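Local coordinates for 6-phosphogluconate dehydrogenase, NAD-binding (Geobacter metallireducens, PDB 3PEF), which probably reduces succinic semialdehyde to gamma-hydroxybutyrate with a nicotinamide cofactor, and binds NADP+ as a member of the beta-hydroxyacid dehydrogenase family, at residues Gly131-Tyr144 and Lys153-Gly167. The protein carries 2 engineered substitutions. Numbering follows the deposited sequence.
Sequences GTLIILAAGDRNLY and KMGKKIIHLGDVGKG
His-160 turns an edge to one face of the Tyr-144 ring in a T-shaped pair, centroids 4.9 Å apart and planes at 74°, with His-160 CB also over that face. These rings sit on the beta-alpha-beta unit of strand 133-139, helix 141-154 and strand 157-160, in the NADP-binding Rossmann-type domain. The imidazole has Ala-137 O over one face and Arg-141 CG over the opposite one, 4.0 Å from its centroid in a CH-pi contact. At its edge NE2 donates to Gly-139 O (2.9 Å), which lies almost in the ring plane; water 1 donates to the same oxygen. With CG anti to the backbone N (chi1 176°), Tyr-144 reaches from helix 141-154 across to Ile-158, whose CG2 is 3.6 Å from Tyr-144 OH. Losing the phenol ring to an alanine here would probably leave the imidazole edge without its aromatic partner and open a gap beside Ile-158. Strand axes 9° apart, with Ile-135 N donating to Lys-157 O and Ile-159 N to Ile-135 O, establish parallel pairing; the one-residue register shift between Leu-133 and Ile-134 marks a beta bulge. On the sheet face opposite His-160, Leu-136 CD2 meets Ile-159 CD1 at 3.8 Å, while Val-205 of the second subunit packs on Leu-136. Just past strand 157-160, Gly-162 O accepts from Gly-139 N at 2.8 Å.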
loop_
_atom_site.group_PDB
_atom_site.type_symbol
_atom_site.label_atom_id
_atom_site.label_comp_id
_atom_site.label_asym_id
_atom_site.label_seq_id
_atom_site.Cartn_x
_atom_site.Cartn_y
_atom_site.Cartn_z
ATOM N N GLY A 131 -27.379 14.004 -21.283
ATOM C CA GLY A 131 -27.672 12.850 -22.128
ATOM C C GLY A 131 -26.431 12.350 -22.839
ATOM O O GLY A 131 -26.469 11.825 -23.943
ATOM N N THR A 132 -25.310 12.457 -22.149
ATOM C CA THR A 132 -24.014 12.320 -22.767
ATOM C C THR A 132 -23.219 11.126 -22.163
ATOM O O THR A 132 -22.000 11.017 -22.301
ATOM C CB THR A 132 -23.335 13.694 -22.622
ATOM O OG1 THR A 132 -23.278 14.342 -23.905
ATOM C CG2 THR A 132 -22.009 13.612 -21.965
ATOM N N LEU A 133 -23.942 10.206 -21.528
ATOM C CA LEU A 133 -23.335 9.046 -20.866
ATOM C C LEU A 133 -22.769 8.048 -21.873
ATOM O O LEU A 133 -23.229 7.959 -23.007
ATOM C CB LEU A 133 -24.362 8.325 -19.981
ATOM C CG LEU A 133 -25.036 9.150 -18.862
ATOM C CD1 LEU A 133 -26.140 8.348 -18.204
ATOM C CD2 LEU A 133 -24.022 9.634 -17.810
ATOM N N ILE A 134 -21.783 7.275 -21.436
ATOM C CA ILE A 134 -21.338 6.101 -22.183
ATOM C C ILE A 134 -22.002 4.874 -21.555
ATOM O O ILE A 134 -21.880 4.644 -20.360
ATOM C CB ILE A 134 -19.816 5.970 -22.117
ATOM C CG1 ILE A 134 -19.155 7.290 -22.552
ATOM C CG2 ILE A 134 -19.335 4.806 -22.973
ATOM C CD1 ILE A 134 -17.733 7.423 -22.090
ATOM N N ILE A 135 -22.704 4.086 -22.364
ATOM C CA ILE A 135 -23.505 2.986 -21.853
ATOM C C ILE A 135 -22.867 1.643 -22.194
ATOM O O ILE A 135 -22.672 1.324 -23.361
ATOM C CB ILE A 135 -24.959 3.083 -22.394
ATOM C CG1 ILE A 135 -25.525 4.466 -22.049
ATOM C CG2 ILE A 135 -25.850 1.973 -21.819
ATOM C CD1 ILE A 135 -27.008 4.635 -22.338
ATOM N N LEU A 136 -22.545 0.868 -21.164
ATOM C CA LEU A 136 -21.801 -0.382 -21.321
ATOM C C LEU A 136 -22.717 -1.604 -21.142
ATOM O O LEU A 136 -22.741 -2.223 -20.084
ATOM C CB LEU A 136 -20.662 -0.426 -20.286
ATOM C CG LEU A 136 -19.829 0.856 -20.186
ATOM C CD1 LEU A 136 -18.985 0.902 -18.911
ATOM C CD2 LEU A 136 -18.953 1.001 -21.449
ATOM N N ALA A 137 -23.475 -1.956 -22.173
ATOM C CA ALA A 137 -24.486 -2.991 -22.010
ATOM C C ALA A 137 -23.901 -4.381 -22.197
ATOM O O ALA A 137 -22.911 -4.556 -22.900
ATOM C CB ALA A 137 -25.656 -2.770 -22.983
ATOM N N ALA A 138 -24.533 -5.364 -21.567
ATOM C CA ALA A 138 -24.154 -6.762 -21.722
ATOM C C ALA A 138 -25.373 -7.605 -21.380
ATOM O O ALA A 138 -26.095 -7.305 -20.425
ATOM C CB ALA A 138 -22.971 -7.101 -20.807
ATOM N N GLY A 139 -25.618 -8.646 -22.167
ATOM C CA GLY A 139 -26.809 -9.459 -21.999
ATOM C C GLY A 139 -27.688 -9.540 -23.240
ATOM O O GLY A 139 -27.215 -9.365 -24.353
ATOM N N ASP A 140 -28.977 -9.793 -23.029
ATOM C CA ASP A 140 -29.950 -9.996 -24.103
ATOM C C ASP A 140 -29.891 -8.961 -25.234
ATOM O O ASP A 140 -30.160 -7.778 -25.034
ATOM C CB ASP A 140 -31.365 -10.056 -23.505
ATOM C CG ASP A 140 -32.409 -10.547 -24.500
ATOM O OD1 ASP A 140 -33.166 -11.486 -24.168
ATOM O OD2 ASP A 140 -32.488 -9.979 -25.603
ATOM N N ARG A 141 -29.570 -9.429 -26.436
ATOM C CA ARG A 141 -29.390 -8.555 -27.593
ATOM C C ARG A 141 -30.688 -7.956 -28.128
ATOM O O ARG A 141 -30.709 -6.813 -28.606
ATOM C CB ARG A 141 -28.651 -9.299 -28.710
ATOM C CG ARG A 141 -27.142 -9.112 -28.657
ATOM C CD ARG A 141 -26.417 -9.989 -29.675
ATOM N NE ARG A 141 -26.480 -11.405 -29.316
ATOM C CZ ARG A 141 -25.595 -12.021 -28.536
ATOM N NH1 ARG A 141 -24.570 -11.347 -28.031
ATOM N NH2 ARG A 141 -25.733 -13.312 -28.260
ATOM N N ASN A 142 -31.763 -8.733 -28.064
ATOM C CA ASN A 142 -33.069 -8.249 -28.480
ATOM C C ASN A 142 -33.535 -7.109 -27.565
ATOM O O ASN A 142 -34.045 -6.081 -28.025
ATOM C CB ASN A 142 -34.071 -9.399 -28.476
ATOM C CG ASN A 142 -33.721 -10.468 -29.503
ATOM O OD1 ASN A 142 -33.111 -10.174 -30.538
ATOM N ND2 ASN A 142 -34.099 -11.711 -29.222
ATOM N N LEU A 143 -33.327 -7.286 -26.267
ATOM C CA LEU A 143 -33.630 -6.230 -25.313
ATOM C C LEU A 143 -32.724 -5.020 -25.545
ATOM O O LEU A 143 -33.167 -3.877 -25.457
ATOM C CB LEU A 143 -33.500 -6.750 -23.882
ATOM C CG LEU A 143 -33.753 -5.724 -22.785
ATOM C CD1 LEU A 143 -35.057 -4.974 -23.028
ATOM C CD2 LEU A 143 -33.752 -6.423 -21.421
ATOM N N TYR A 144 -31.458 -5.274 -25.847
ATOM C CA TYR A 144 -30.529 -4.195 -26.171
ATOM C C TYR A 144 -31.134 -3.362 -27.297
ATOM O O TYR A 144 -31.228 -2.140 -27.205
ATOM C CB TYR A 144 -29.194 -4.790 -26.602
ATOM C CG TYR A 144 -28.144 -3.801 -27.053
ATOM C CD1 TYR A 144 -27.436 -3.042 -26.130
ATOM C CD2 TYR A 144 -27.822 -3.664 -28.405
ATOM C CE1 TYR A 144 -26.448 -2.141 -26.538
ATOM C CE2 TYR A 144 -26.844 -2.774 -28.819
ATOM C CZ TYR A 144 -26.155 -2.012 -27.878
ATOM O OH TYR A 144 -25.174 -1.122 -28.279
ATOM N N LYS A 153 -31.445 8.603 -25.708
ATOM C CA LYS A 153 -31.789 9.859 -25.073
ATOM C C LYS A 153 -30.970 10.049 -23.802
ATOM O O LYS A 153 -30.936 11.141 -23.241
ATOM C CB LYS A 153 -33.290 9.928 -24.770
ATOM C CG LYS A 153 -34.164 9.899 -26.028
ATOM C CD LYS A 153 -33.821 11.065 -26.939
ATOM C CE LYS A 153 -33.481 10.623 -28.365
ATOM N NZ LYS A 153 -32.333 11.402 -28.932
ATOM N N MET A 154 -30.298 8.994 -23.356
ATOM C CA MET A 154 -29.580 9.064 -22.083
ATOM C C MET A 154 -28.079 9.145 -22.273
ATOM O O MET A 154 -27.374 9.697 -21.431
ATOM C CB MET A 154 -29.936 7.874 -21.185
ATOM C CG MET A 154 -31.436 7.787 -20.849
ATOM S SD MET A 154 -31.850 6.515 -19.638
ATOM C CE MET A 154 -31.576 5.012 -20.565
ATOM N N GLY A 155 -27.590 8.598 -23.378
ATOM C CA GLY A 155 -26.160 8.588 -23.652
ATOM C C GLY A 155 -25.771 9.009 -25.061
ATOM O O GLY A 155 -26.636 9.263 -25.899
ATOM N N LYS A 156 -24.465 9.093 -25.313
ATOM C CA LYS A 156 -23.944 9.449 -26.630
ATOM C C LYS A 156 -23.215 8.278 -27.295
ATOM O O LYS A 156 -23.255 8.117 -28.512
ATOM C CB LYS A 156 -23.026 10.682 -26.564
ATOM C CG LYS A 156 -21.760 10.535 -25.708
ATOM C CD LYS A 156 -20.796 11.701 -26.008
ATOM C CE LYS A 156 -19.906 12.078 -24.824
ATOM N NZ LYS A 156 -18.846 11.081 -24.514
ATOM N N LYS A 157 -22.549 7.465 -26.489
ATOM C CA LYS A 157 -21.879 6.281 -26.997
ATOM C C LYS A 157 -22.532 5.094 -26.314
ATOM O O LYS A 157 -22.640 5.055 -25.074
ATOM C CB LYS A 157 -20.390 6.317 -26.653
ATOM C CG LYS A 157 -19.546 5.214 -27.324
ATOM C CD LYS A 157 -18.210 5.000 -26.590
ATOM C CE LYS A 157 -17.036 4.733 -27.535
ATOM N NZ LYS A 157 -17.238 3.554 -28.416
ATOM N N ILE A 158 -22.966 4.129 -27.115
ATOM C CA ILE A 158 -23.666 2.971 -26.590
ATOM C C ILE A 158 -23.066 1.714 -27.204
ATOM O O ILE A 158 -23.029 1.576 -28.425
ATOM C CB ILE A 158 -25.173 3.056 -26.917
ATOM C CG1 ILE A 158 -25.768 4.346 -26.349
ATOM C CG2 ILE A 158 -25.904 1.849 -26.358
ATOM C CD1 ILE A 158 -26.830 4.986 -27.221
ATOM N N ILE A 159 -22.577 0.802 -26.367
ATOM C CA ILE A 159 -21.913 -0.392 -26.887
ATOM C C ILE A 159 -22.427 -1.651 -26.220
ATOM O O ILE A 159 -23.031 -1.600 -25.147
ATOM C CB ILE A 159 -20.387 -0.331 -26.690
ATOM C CG1 ILE A 159 -20.047 -0.333 -25.202
ATOM C CG2 ILE A 159 -19.807 0.909 -27.358
ATOM C CD1 ILE A 159 -18.580 -0.618 -24.920
ATOM N N HIS A 160 -22.179 -2.786 -26.854
ATOM C CA HIS A 160 -22.613 -4.069 -26.313
ATOM C C HIS A 160 -21.394 -4.972 -26.163
ATOM O O HIS A 160 -20.655 -5.166 -27.117
ATOM C CB HIS A 160 -23.665 -4.697 -27.236
ATOM C CG HIS A 160 -24.291 -5.940 -26.687
ATOM N ND1 HIS A 160 -23.696 -7.178 -26.783
ATOM C CD2 HIS A 160 -25.468 -6.136 -26.048
ATOM C CE1 HIS A 160 -24.480 -8.085 -26.224
ATOM N NE2 HIS A 160 -25.557 -7.476 -25.763
ATOM N N LEU A 161 -21.187 -5.525 -24.971
ATOM C CA LEU A 161 -19.914 -6.165 -24.634
ATOM C C LEU A 161 -19.979 -7.675 -24.484
ATOM O O LEU A 161 -19.001 -8.298 -24.074
ATOM C CB LEU A 161 -19.357 -5.565 -23.343
ATOM C CG LEU A 161 -19.003 -4.079 -23.452
ATOM C CD1 LEU A 161 -18.846 -3.444 -22.068
ATOM C CD2 LEU A 161 -17.726 -3.918 -24.271
ATOM N N GLY A 162 -21.132 -8.263 -24.790
ATOM C CA GLY A 162 -21.275 -9.707 -24.741
ATOM C C GLY A 162 -22.276 -10.144 -23.695
ATOM O O GLY A 162 -23.283 -9.476 -23.480
ATOM N N ASP A 163 -21.993 -11.260 -23.036
ATOM C CA ASP A 163 -22.900 -11.819 -22.028
ATOM C C ASP A 163 -22.906 -11.012 -20.722
ATOM O O ASP A 163 -21.962 -10.274 -20.428
ATOM C CB ASP A 163 -22.507 -13.262 -21.722
ATOM C CG ASP A 163 -22.577 -14.155 -22.942
ATOM O OD1 ASP A 163 -23.442 -13.903 -23.811
ATOM O OD2 ASP A 163 -21.770 -15.111 -23.028
ATOM N N VAL A 164 -23.957 -11.184 -19.931
ATOM C CA VAL A 164 -24.081 -10.484 -18.656
ATOM C C VAL A 164 -22.827 -10.704 -17.839
ATOM O O VAL A 164 -22.335 -11.832 -17.729
ATOM C CB VAL A 164 -25.301 -10.970 -17.848
ATOM C CG1 VAL A 164 -25.446 -10.152 -16.546
ATOM C CG2 VAL A 164 -26.566 -10.869 -18.696
ATOM N N GLY A 165 -22.297 -9.624 -17.274
ATOM C CA GLY A 165 -21.086 -9.724 -16.488
ATOM C C GLY A 165 -19.956 -8.939 -17.110
ATOM O O GLY A 165 -19.144 -8.353 -16.391
ATOM N N LYS A 166 -19.916 -8.917 -18.444
ATOM C CA LYS A 166 -18.886 -8.195 -19.191
ATOM C C LYS A 166 -19.030 -6.685 -18.999
ATOM O O LYS A 166 -18.040 -5.969 -18.876
ATOM C CB LYS A 166 -18.944 -8.543 -20.687
ATOM C CG LYS A 166 -18.399 -9.929 -21.040
ATOM C CD LYS A 166 -16.881 -9.909 -21.157
ATOM C CE LYS A 166 -16.262 -11.311 -21.137
ATOM N NZ LYS A 166 -15.802 -11.703 -19.760
ATOM N N GLY A 167 -20.269 -6.207 -18.972
ATOM C CA GLY A 167 -20.523 -4.807 -18.697
ATOM C C GLY A 167 -20.077 -4.398 -17.300
ATOM O O GLY A 167 -19.416 -3.361 -17.121
HETATM O O HOH W 1 -25.598 -11.808 -25.378
#